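Local coordinates for protein transcriptional regulator (Pseudomonas aeruginosa, PDB 3E7Q) that probably acts as a TetR-family transcriptional repressor, binding regulatory DNA through a predicted helix-turn-helix motif, at residues S93-F96 / E97-S101. Residues are numbered along the deposited sequence; the frame is centred on the assembly and turned at random.
Sequences SAFF and EASFS
Ser99 closes twice on the carbonyl of Phe95, one helical turn back. Its backbone N and its hydroxyl, OG, both donate hydrogen bonds of 2.9 Å to Phe95 O, arriving from opposite faces of the carbonyl plane, OG from well above it and N tilted less. The hydroxyl can do this because chi1 of -70° turns OG back along the helix, beside its own backbone N; serine is short enough for its hydroxyl to bond back to the main chain of the preceding turn, beside Phe95 and Leu170. OG also lies obliquely against the Phe95 ring, 3.6 Å from CD2.

The backbone bonds of Glu97, Ala98 and Phe100 follow the i to i+4 pattern and weaken toward the end. Ala98 N to Ala94 O, at 2.9 Å, is almost straight (175°), whereas Phe100 N to Phe96 O, at 3.1 Å, is bent to 129° and weak. Phe100 N and Ser101 N also bond three residues back, to Glu97 O and Ala98 O. Phe100 is where helical backbone angles are lost, and the edge of its ring, at CD2, comes to 3.3 Å from Phe96 O. Just beyond, Ser101 grips Ala98 O a second time through OG, at 2.6 Å.

Among the side chains, the aliphatic CG of Glu97 comes to 3.2 Å from Ser93 O, while its carboxylate leads away to a salt bridge with Arg187. The aromatic residues suit the buried sides: Phe95 packs on Leu77, Leu170 and Leu140, Phe96 on Val197 of helix 186-204, and Phe100 on Leu170 and Leu173. Small Ala98 lets helix 58-82 come close, touching Leu77 and Ala80.

The arrangement is the C-terminal end of helix 88-99, where i to i+4 bonding gives way, packed among the helices of the all-helical C-terminal domain of a TetR-family regulator.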
loop_
_atom_site.group_PDB
_atom_site.type_symbol
_atom_site.label_atom_id
_atom_site.label_comp_id
_atom_site.label_asym_id
_atom_site.label_seq_id
_atom_site.Cartn_x
_atom_site.Cartn_y
_atom_site.Cartn_z
ATOM N N SER B 93 -7.078 16.622 13.384
ATOM C CA SER B 93 -7.933 17.071 12.265
ATOM C C SER B 93 -7.203 17.831 11.221
ATOM O O SER B 93 -7.493 17.670 10.059
ATOM C CB SER B 93 -9.085 17.942 12.761
ATOM O OG SER B 93 -9.739 17.207 13.745
ATOM N N ALA B 94 -6.266 18.667 11.626
ATOM C CA ALA B 94 -5.449 19.383 10.670
ATOM C C ALA B 94 -4.559 18.378 9.922
ATOM O O ALA B 94 -4.494 18.443 8.723
ATOM C CB ALA B 94 -4.630 20.480 11.355
ATOM N N PHE B 95 -3.902 17.451 10.626
ATOM C CA PHE B 95 -3.185 16.325 10.010
ATOM C C PHE B 95 -4.019 15.584 8.967
ATOM O O PHE B 95 -3.554 15.387 7.883
ATOM C CB PHE B 95 -2.723 15.337 11.066
ATOM C CG PHE B 95 -1.701 14.343 10.603
ATOM C CD1 PHE B 95 -0.331 14.529 10.888
ATOM C CD2 PHE B 95 -2.092 13.121 9.992
ATOM C CE1 PHE B 95 0.631 13.558 10.475
ATOM C CE2 PHE B 95 -1.153 12.199 9.586
ATOM C CZ PHE B 95 0.208 12.424 9.815
ATOM N N PHE B 96 -5.248 15.201 9.308
ATOM C CA PHE B 96 -6.157 14.496 8.377
ATOM C C PHE B 96 -6.474 15.339 7.151
ATOM O O PHE B 96 -6.353 14.856 6.025
ATOM C CB PHE B 96 -7.468 14.085 9.095
ATOM C CG PHE B 96 -7.232 13.188 10.334
ATOM C CD1 PHE B 96 -6.154 12.279 10.376
ATOM C CD2 PHE B 96 -8.098 13.249 11.421
ATOM C CE1 PHE B 96 -5.922 11.530 11.492
ATOM C CE2 PHE B 96 -7.886 12.470 12.543
ATOM C CZ PHE B 96 -6.813 11.597 12.581
ATOM N N GLU B 97 -6.859 16.589 7.371
ATOM C CA GLU B 97 -7.062 17.540 6.263
ATOM C C GLU B 97 -5.849 17.671 5.347
ATOM O O GLU B 97 -5.988 17.551 4.129
ATOM C CB GLU B 97 -7.465 18.919 6.789
ATOM C CG GLU B 97 -8.846 18.932 7.435
ATOM C CD GLU B 97 -10.010 18.872 6.436
ATOM O OE1 GLU B 97 -9.793 19.047 5.193
ATOM O OE2 GLU B 97 -11.157 18.657 6.929
ATOM N N ALA B 98 -4.663 17.885 5.919
ATOM C CA ALA B 98 -3.455 17.903 5.072
ATOM C C ALA B 98 -3.289 16.594 4.293
ATOM O O ALA B 98 -2.935 16.606 3.084
ATOM C CB ALA B 98 -2.211 18.232 5.843
ATOM N N SER B 99 -3.586 15.484 4.964
ATOM C CA SER B 99 -3.419 14.134 4.378
ATOM C C SER B 99 -4.273 13.859 3.143
ATOM O O SER B 99 -3.885 13.064 2.307
ATOM C CB SER B 99 -3.759 13.042 5.406
ATOM O OG SER B 99 -2.795 12.954 6.445
ATOM N N PHE B 100 -5.430 14.496 3.046
ATOM C CA PHE B 100 -6.385 14.261 1.978
ATOM C C PHE B 100 -6.561 15.516 1.098
ATOM O O PHE B 100 -7.447 15.585 0.261
ATOM C CB PHE B 100 -7.712 13.768 2.583
ATOM C CG PHE B 100 -7.621 12.357 3.120
ATOM C CD1 PHE B 100 -7.777 11.290 2.294
ATOM C CD2 PHE B 100 -7.353 12.106 4.478
ATOM C CE1 PHE B 100 -7.648 9.963 2.802
ATOM C CE2 PHE B 100 -7.228 10.829 4.959
ATOM C CZ PHE B 100 -7.390 9.772 4.125
ATOM N N SER B 101 -5.665 16.483 1.274
ATOM C CA SER B 101 -5.557 17.647 0.420
ATOM C C SER B 101 -4.913 17.196 -0.873
ATOM O O SER B 101 -4.276 16.144 -0.912
ATOM C CB SER B 101 -4.677 18.710 1.099
ATOM O OG SER B 101 -3.319 18.271 1.130
#